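PDB 3EXA: tRNA delta(2)-isopentenylpyrophosphate transferase from Bacillus halodurans, which probably transfers a dimethylallyl group from dimethylallyl diphosphate to adenine 37 of tRNAs that read codons beginning with uridine. Local coordinates for residues E218-I221 with D222-K225; G252-T255 with L256-I260; V292-D295 with K296-E300. All blocks are in the same frame, centred on the assembly; numbering follows the deposited sequence.

From the N terminus onward the three contacts come in series, none enclosing or crossing another, and each is local to the start of one helix. Interaction 1 (218-225) is the corner where helix 201-218 stops and helix 220-229 begins. Interaction 2 (252-260) closes the loop between helices 244-251 and 256-279. These two meet directly, with Ile-221 CD1 3.7 Å from Leu-256 CD1, so two helix starts some 35 residues apart pack on each other. Interaction 3 (292-300) stands apart, its centre about 35 Å from that of interaction 1; it follows strand 284-288, an outermost strand of the parallel sheet, and starts helix 294-317 against helix 16-25.

Interaction 1 (E218-I221 with D222-K225); sequences EGLI and DEAK
Glu-223 OE1 lies 3.8 Å from Leu-220 CD1 and is gripped by two donors from elsewhere in the chain, the amide of Gly-46 and the hydroxyl of Tyr-243. OE2 of the same carboxylate accepts from the amide of Ile-45, so both oxygens of this buried acid are satisfied. The reach is provided by an extended chain: CG stands anti to the backbone N (chi1 -175°), which sends the carboxylate past the leucine methyl. Negative charge buried among N-H groups and a hydroxyl is probably well stabilised there.

The backbone underneath is a helix start. Gly-219 is the N-cap of helix 220-229, and at the same time, with positive phi (124°), the C-prime residue of the Schellman motif that ends helix 201-218; one glycine thus serves both helices at the corner. Gly-219 O takes Glu-223 N at 2.9 Å. The next two bonds of the ladder are Ala-224 N to Leu-220 O, 2.8 Å, and Lys-225 N to Ile-221 O, 2.9 Å.

Leu-220 goes on to pack against Leu-263 of helix 256-279, while Ile-221 and Ala-224 both rest on Met-246 of helix 244-251. Further round, the methylenes of Lys-225 fold past the backbone of Ile-221, Lys-225 CG coming within 3.2 Å of Ile-221 O and Lys-225 CD within 4.2 Å of Ile-221 CG2.

Interaction 2 (G252-T255 with L256-I260); sequences GNVT and LEEAI
At Thr-255 the extended backbone turns into helix 256-279, and Thr-255 O takes Ala-259 N at 2.9 Å as the first regular helical bond. Side chains and amides around this start form a capping box: Thr-255 is the N-cap, and it and Glu-258 each use a side chain to hold the other's backbone N-H. Glu-258 N donates to Thr-255 OG1 at 3.1 Å, and Thr-255 N donates to Glu-258 OE2 at 2.9 Å.

The two halves of the box differ in quality. The bond to the carboxylate is the straighter, 161° at the hydrogen, and it meets OE2 on the anti side and somewhat above the carboxylate plane. The bond to the hydroxyl is more bent. For the threonine, chi1 of 66° sets OG1 between its own N and carbonyl carbon, where it can face the amide of Glu-258. Glu-258 has a chi1 of -106°, well off a staggered value, which is apparently the price of swinging an otherwise extended chain back to the threonine amide. A negative carboxylate beside the amino end of a helix should also sit well with the helix dipole.

Glu-257, bent at chi2, turns back beside Thr-255, bringing its OE2 to 3.5 Å from Thr-255 CB. The loop leaves helix 244-251 through a Schellman turn at Gly-252, and the new helix packs back on it, Leu-256 against Tyr-249 and Ala-259 against Met-246. Val-254, just before the cap, lies against the box: its CB is 3.5 Å from Glu-258 OE2, and its CG2 methyl looks across at Ala-259 CB, 4.4 Å away.

Interaction 3 (V292-D295 with K296-E300); sequences VDFD and KKIME
Ile-298, one helical turn on, meets the Phe-294 ring through an off-centre CH-pi contact: Ile-298 CB is 4.2 Å from the ring centroid, 29° off the normal. The isoleucine's CG1 approaches the ring obliquely, 3.8 Å from Phe-294 CZ. In the plane of the ring, at its edge, is Asp-295 OD2, and Lys-18 makes a cation-pi contact with the same ring. With CG anti to the backbone N (chi1 -176°), the phenyl is laid along the helix start toward Ile-298, and together they press on Met-22 of helix 16-25.

The helical ladder starts here, with Ile-298 N bonded to Phe-294 O at 2.9 Å and Lys-297 N to Asp-293 O at 3.0 Å. Asp-293 is the N-cap, and its OD2 accepts only a weak bond from Lys-296 N, 3.2 Å long.

Just ahead of the cap, Val-292 crosses the Lys-297 side chain at about a right angle; Val-292 CG1 to Lys-297 CG, 3.4 Å, is tighter than an ordinary carbon contact. That chain bends at chi2, and Lys-297 NZ forms a salt bridge with Glu-300 OE1 at 2.7 Å.

The arrangement is an aspartate-capped helix start whose first-turn Phe-294 packs on helix 16-25, which follows the P-loop; the Phe-294 side chain lies near Gly-15, a probable substrate-binding residue of this P-loop NTPase-like fold, without touching it.

Interaction 1 (E218-I221 with D222-K225)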
loop_
_atom_site.group_PDB
_atom_site.type_symbol
_atom_site.label_atom_id
_atom_site.label_comp_id
_atom_site.label_asym_id
_atom_site.label_seq_id
_atom_site.Cartn_x
_atom_site.Cartn_y
_atom_site.Cartn_z
ATOM N N GLU A 218 -27.675 -19.765 32.012
ATOM C CA GLU A 218 -28.308 -20.075 30.725
ATOM C C GLU A 218 -27.530 -21.073 29.884
ATOM O O GLU A 218 -28.087 -21.685 28.980
ATOM C CB GLU A 218 -28.513 -18.795 29.916
ATOM C CG GLU A 218 -29.670 -17.949 30.401
ATOM C CD GLU A 218 -29.552 -16.498 29.977
ATOM O OE1 GLU A 218 -30.440 -15.704 30.345
ATOM O OE2 GLU A 218 -28.571 -16.145 29.281
ATOM N N GLY A 219 -26.242 -21.226 30.177
ATOM C CA GLY A 219 -25.439 -22.171 29.428
ATOM C C GLY A 219 -24.182 -21.646 28.754
ATOM O O GLY A 219 -23.716 -22.250 27.791
ATOM N N LEU A 220 -23.623 -20.544 29.238
ATOM C CA LEU A 220 -22.409 -19.998 28.637
ATOM C C LEU A 220 -21.392 -21.103 28.360
ATOM O O LEU A 220 -20.937 -21.262 27.230
ATOM C CB LEU A 220 -21.774 -18.960 29.564
ATOM C CG LEU A 220 -20.506 -18.324 28.989
ATOM C CD1 LEU A 220 -20.837 -17.666 27.650
ATOM C CD2 LEU A 220 -19.951 -17.303 29.969
ATOM N N ILE A 221 -21.049 -21.860 29.403
ATOM C CA ILE A 221 -20.085 -22.958 29.302
ATOM C C ILE A 221 -20.393 -23.911 28.149
ATOM O O ILE A 221 -19.501 -24.281 27.389
ATOM C CB ILE A 221 -20.030 -23.783 30.616
ATOM C CG1 ILE A 221 -19.699 -22.869 31.790
ATOM C CG2 ILE A 221 -18.979 -24.872 30.495
ATOM C CD1 ILE A 221 -19.749 -23.553 33.124
ATOM N N ASP A 222 -21.650 -24.319 28.028
ATOM C CA ASP A 222 -22.042 -25.218 26.951
ATOM C C ASP A 222 -21.822 -24.542 25.613
ATOM O O ASP A 222 -21.324 -25.161 24.674
ATOM C CB ASP A 222 -23.514 -25.599 27.072
ATOM C CG ASP A 222 -23.767 -26.560 28.193
ATOM O OD1 ASP A 222 -23.182 -27.676 28.145
ATOM O OD2 ASP A 222 -24.543 -26.203 29.112
ATOM N N GLU A 223 -22.202 -23.266 25.543
ATOM C CA GLU A 223 -22.067 -22.475 24.330
ATOM C C GLU A 223 -20.610 -22.395 23.902
ATOM O O GLU A 223 -20.309 -22.463 22.711
ATOM C CB GLU A 223 -22.630 -21.062 24.546
ATOM C CG GLU A 223 -22.633 -20.205 23.286
ATOM C CD GLU A 223 -23.172 -18.806 23.509
ATOM O OE1 GLU A 223 -22.566 -18.040 24.290
ATOM O OE2 GLU A 223 -24.208 -18.464 22.901
ATOM N N ALA A 224 -19.706 -22.252 24.867
ATOM C CA ALA A 224 -18.271 -22.180 24.575
ATOM C C ALA A 224 -17.803 -23.554 24.105
ATOM O O ALA A 224 -17.116 -23.666 23.090
ATOM C CB ALA A 224 -17.487 -21.753 25.832
ATOM N N LYS A 225 -18.181 -24.600 24.837
ATOM C CA LYS A 225 -17.788 -25.959 24.467
ATOM C C LYS A 225 -18.164 -26.327 23.045
ATOM O O LYS A 225 -17.438 -27.069 22.382
ATOM C CB LYS A 225 -18.388 -26.991 25.426
ATOM C CG LYS A 225 -17.806 -26.956 26.826
ATOM C CD LYS A 225 -18.469 -27.985 27.736
ATOM C CE LYS A 225 -18.235 -29.407 27.269
ATOM N NZ LYS A 225 -19.057 -30.344 28.081
#

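Interaction 2 (G252-T255 with L256-I260)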
loop_
_atom_site.group_PDB
_atom_site.type_symbol
_atom_site.label_atom_id
_atom_site.label_comp_id
_atom_site.label_asym_id
_atom_site.label_seq_id
_atom_site.Cartn_x
_atom_site.Cartn_y
_atom_site.Cartn_z
ATOM N N GLY A 252 -7.726 -25.925 30.390
ATOM C CA GLY A 252 -7.252 -26.429 31.665
ATOM C C GLY A 252 -6.174 -25.572 32.294
ATOM O O GLY A 252 -5.396 -26.054 33.118
ATOM N N ASN A 253 -6.134 -24.299 31.920
ATOM C CA ASN A 253 -5.143 -23.359 32.440
ATOM C C ASN A 253 -5.627 -22.647 33.695
ATOM O O ASN A 253 -4.831 -22.094 34.448
ATOM C CB ASN A 253 -4.812 -22.304 31.379
ATOM C CG ASN A 253 -3.997 -22.861 30.221
ATOM O OD1 ASN A 253 -3.975 -22.275 29.138
ATOM N ND2 ASN A 253 -3.319 -23.978 30.443
ATOM N N VAL A 254 -6.938 -22.653 33.906
ATOM C CA VAL A 254 -7.539 -21.998 35.059
ATOM C C VAL A 254 -8.761 -22.793 35.510
ATOM O O VAL A 254 -9.405 -23.455 34.698
ATOM C CB VAL A 254 -7.995 -20.543 34.704
ATOM C CG1 VAL A 254 -6.782 -19.670 34.351
ATOM C CG2 VAL A 254 -8.976 -20.581 33.526
ATOM N N THR A 255 -9.068 -22.731 36.802
ATOM C CA THR A 255 -10.223 -23.429 37.353
ATOM C C THR A 255 -11.506 -22.711 36.920
ATOM O O THR A 255 -11.479 -21.520 36.614
ATOM C CB THR A 255 -10.188 -23.427 38.891
ATOM O OG1 THR A 255 -10.339 -22.078 39.366
ATOM C CG2 THR A 255 -8.861 -23.980 39.395
ATOM N N LEU A 256 -12.621 -23.441 36.909
ATOM C CA LEU A 256 -13.913 -22.886 36.527
ATOM C C LEU A 256 -14.240 -21.611 37.324
ATOM O O LEU A 256 -14.615 -20.591 36.744
ATOM C CB LEU A 256 -15.015 -23.930 36.734
ATOM C CG LEU A 256 -16.466 -23.540 36.403
ATOM C CD1 LEU A 256 -16.583 -23.072 34.950
ATOM C CD2 LEU A 256 -17.359 -24.757 36.626
ATOM N N GLU A 257 -14.095 -21.666 38.646
ATOM C CA GLU A 257 -14.375 -20.499 39.475
ATOM C C GLU A 257 -13.442 -19.343 39.111
ATOM O O GLU A 257 -13.827 -18.171 39.193
ATOM C CB GLU A 257 -14.245 -20.839 40.963
ATOM C CG GLU A 257 -13.070 -21.724 41.282
ATOM C CD GLU A 257 -13.419 -23.201 41.231
ATOM O OE1 GLU A 257 -13.690 -23.777 42.302
ATOM O OE2 GLU A 257 -13.440 -23.779 40.125
ATOM N N GLU A 258 -12.217 -19.668 38.703
ATOM C CA GLU A 258 -11.254 -18.645 38.302
ATOM C C GLU A 258 -11.720 -17.979 37.013
ATOM O O GLU A 258 -11.614 -16.764 36.873
ATOM C CB GLU A 258 -9.870 -19.260 38.088
ATOM C CG GLU A 258 -8.865 -18.942 39.185
ATOM C CD GLU A 258 -7.599 -19.790 39.089
ATOM O OE1 GLU A 258 -6.687 -19.592 39.920
ATOM O OE2 GLU A 258 -7.518 -20.655 38.190
ATOM N N ALA A 259 -12.239 -18.767 36.076
ATOM C CA ALA A 259 -12.715 -18.212 34.812
ATOM C C ALA A 259 -13.873 -17.243 35.058
ATOM O O ALA A 259 -13.840 -16.098 34.599
ATOM C CB ALA A 259 -13.144 -19.338 33.858
ATOM N N ILE A 260 -14.889 -17.706 35.787
ATOM C CA ILE A 260 -16.063 -16.889 36.123
ATOM C C ILE A 260 -15.645 -15.588 36.798
ATOM O O ILE A 260 -16.146 -14.515 36.465
ATOM C CB ILE A 260 -17.021 -17.646 37.089
ATOM C CG1 ILE A 260 -17.621 -18.866 36.394
ATOM C CG2 ILE A 260 -18.145 -16.729 37.551
ATOM C CD1 ILE A 260 -18.323 -19.809 37.342
#

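Interaction 3 (V292-D295 with K296-E300)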
loop_
_atom_site.group_PDB
_atom_site.type_symbol
_atom_site.label_atom_id
_atom_site.label_comp_id
_atom_site.label_asym_id
_atom_site.label_seq_id
_atom_site.Cartn_x
_atom_site.Cartn_y
_atom_site.Cartn_z
ATOM N N VAL A 292 -33.886 4.679 38.514
ATOM C CA VAL A 292 -34.817 5.790 38.485
ATOM C C VAL A 292 -36.105 5.362 37.779
ATOM O O VAL A 292 -36.228 4.223 37.307
ATOM C CB VAL A 292 -34.183 7.048 37.793
ATOM C CG1 VAL A 292 -34.119 6.868 36.285
ATOM C CG2 VAL A 292 -34.967 8.306 38.159
ATOM N N ASP A 293 -37.066 6.280 37.733
ATOM C CA ASP A 293 -38.364 6.019 37.129
ATOM C C ASP A 293 -38.248 5.922 35.616
ATOM O O ASP A 293 -37.964 6.909 34.949
ATOM C CB ASP A 293 -39.338 7.130 37.532
ATOM C CG ASP A 293 -40.735 6.865 37.061
ATOM O OD1 ASP A 293 -41.247 5.746 37.291
ATOM O OD2 ASP A 293 -41.331 7.777 36.464
ATOM N N PHE A 294 -38.461 4.728 35.074
ATOM C CA PHE A 294 -38.359 4.545 33.635
ATOM C C PHE A 294 -39.335 5.383 32.830
ATOM O O PHE A 294 -38.916 6.150 31.979
ATOM C CB PHE A 294 -38.533 3.074 33.253
ATOM C CG PHE A 294 -38.344 2.815 31.786
ATOM C CD1 PHE A 294 -39.413 2.919 30.902
ATOM C CD2 PHE A 294 -37.077 2.542 31.276
ATOM C CE1 PHE A 294 -39.224 2.762 29.533
ATOM C CE2 PHE A 294 -36.874 2.383 29.906
ATOM C CZ PHE A 294 -37.949 2.493 29.032
ATOM N N ASP A 295 -40.632 5.213 33.070
ATOM C CA ASP A 295 -41.664 5.971 32.364
ATOM C C ASP A 295 -41.353 7.467 32.283
ATOM O O ASP A 295 -41.685 8.125 31.294
ATOM C CB ASP A 295 -43.015 5.769 33.047
ATOM C CG ASP A 295 -43.541 4.359 32.885
ATOM O OD1 ASP A 295 -44.636 4.075 33.415
ATOM O OD2 ASP A 295 -42.867 3.530 32.227
ATOM N N LYS A 296 -40.729 8.000 33.328
ATOM C CA LYS A 296 -40.368 9.409 33.356
ATOM C C LYS A 296 -39.098 9.695 32.538
ATOM O O LYS A 296 -39.051 10.683 31.811
ATOM C CB LYS A 296 -40.175 9.882 34.806
ATOM C CG LYS A 296 -40.029 11.398 34.971
ATOM C CD LYS A 296 -39.732 11.774 36.422
ATOM C CE LYS A 296 -39.510 13.273 36.594
ATOM N NZ LYS A 296 -40.753 14.062 36.352
ATOM N N LYS A 297 -38.079 8.843 32.644
ATOM C CA LYS A 297 -36.831 9.049 31.899
ATOM C C LYS A 297 -37.002 8.945 30.401
ATOM O O LYS A 297 -36.574 9.822 29.652
ATOM C CB LYS A 297 -35.759 8.034 32.298
ATOM C CG LYS A 297 -34.821 8.502 33.381
ATOM C CD LYS A 297 -34.030 9.732 32.969
ATOM C CE LYS A 297 -33.435 10.405 34.198
ATOM N NZ LYS A 297 -32.950 11.776 33.903
ATOM N N ILE A 298 -37.610 7.853 29.965
ATOM C CA ILE A 298 -37.808 7.632 28.544
ATOM C C ILE A 298 -38.583 8.792 27.926
ATOM O O ILE A 298 -38.358 9.152 26.771
ATOM C CB ILE A 298 -38.539 6.297 28.297
ATOM C CG1 ILE A 298 -38.048 5.678 26.991
ATOM C CG2 ILE A 298 -40.044 6.508 28.266
ATOM C CD1 ILE A 298 -38.483 6.405 25.746
HETATM N N MSE A 299 -39.484 9.386 28.702
HETATM C CA MSE A 299 -40.262 10.509 28.208
HETATM C C MSE A 299 -39.351 11.733 28.104
HETATM O O MSE A 299 -39.488 12.537 27.184
HETATM C CB MSE A 299 -41.443 10.777 29.150
HETATM C CG MSE A 299 -42.504 11.731 28.616
HETATM SE SE MSE A 299 -44.143 11.733 29.706
HETATM C CE MSE A 299 -43.442 12.551 31.338
ATOM N N GLU A 300 -38.407 11.861 29.032
ATOM C CA GLU A 300 -37.475 12.984 29.023
ATOM C C GLU A 300 -36.492 12.842 27.875
ATOM O O GLU A 300 -36.125 13.827 27.233
ATOM C CB GLU A 300 -36.687 13.051 30.333
ATOM C CG GLU A 300 -35.614 14.144 30.366
ATOM C CD GLU A 300 -34.532 13.883 31.406
ATOM O OE1 GLU A 300 -34.790 13.112 32.362
ATOM O OE2 GLU A 300 -33.420 14.457 31.273
#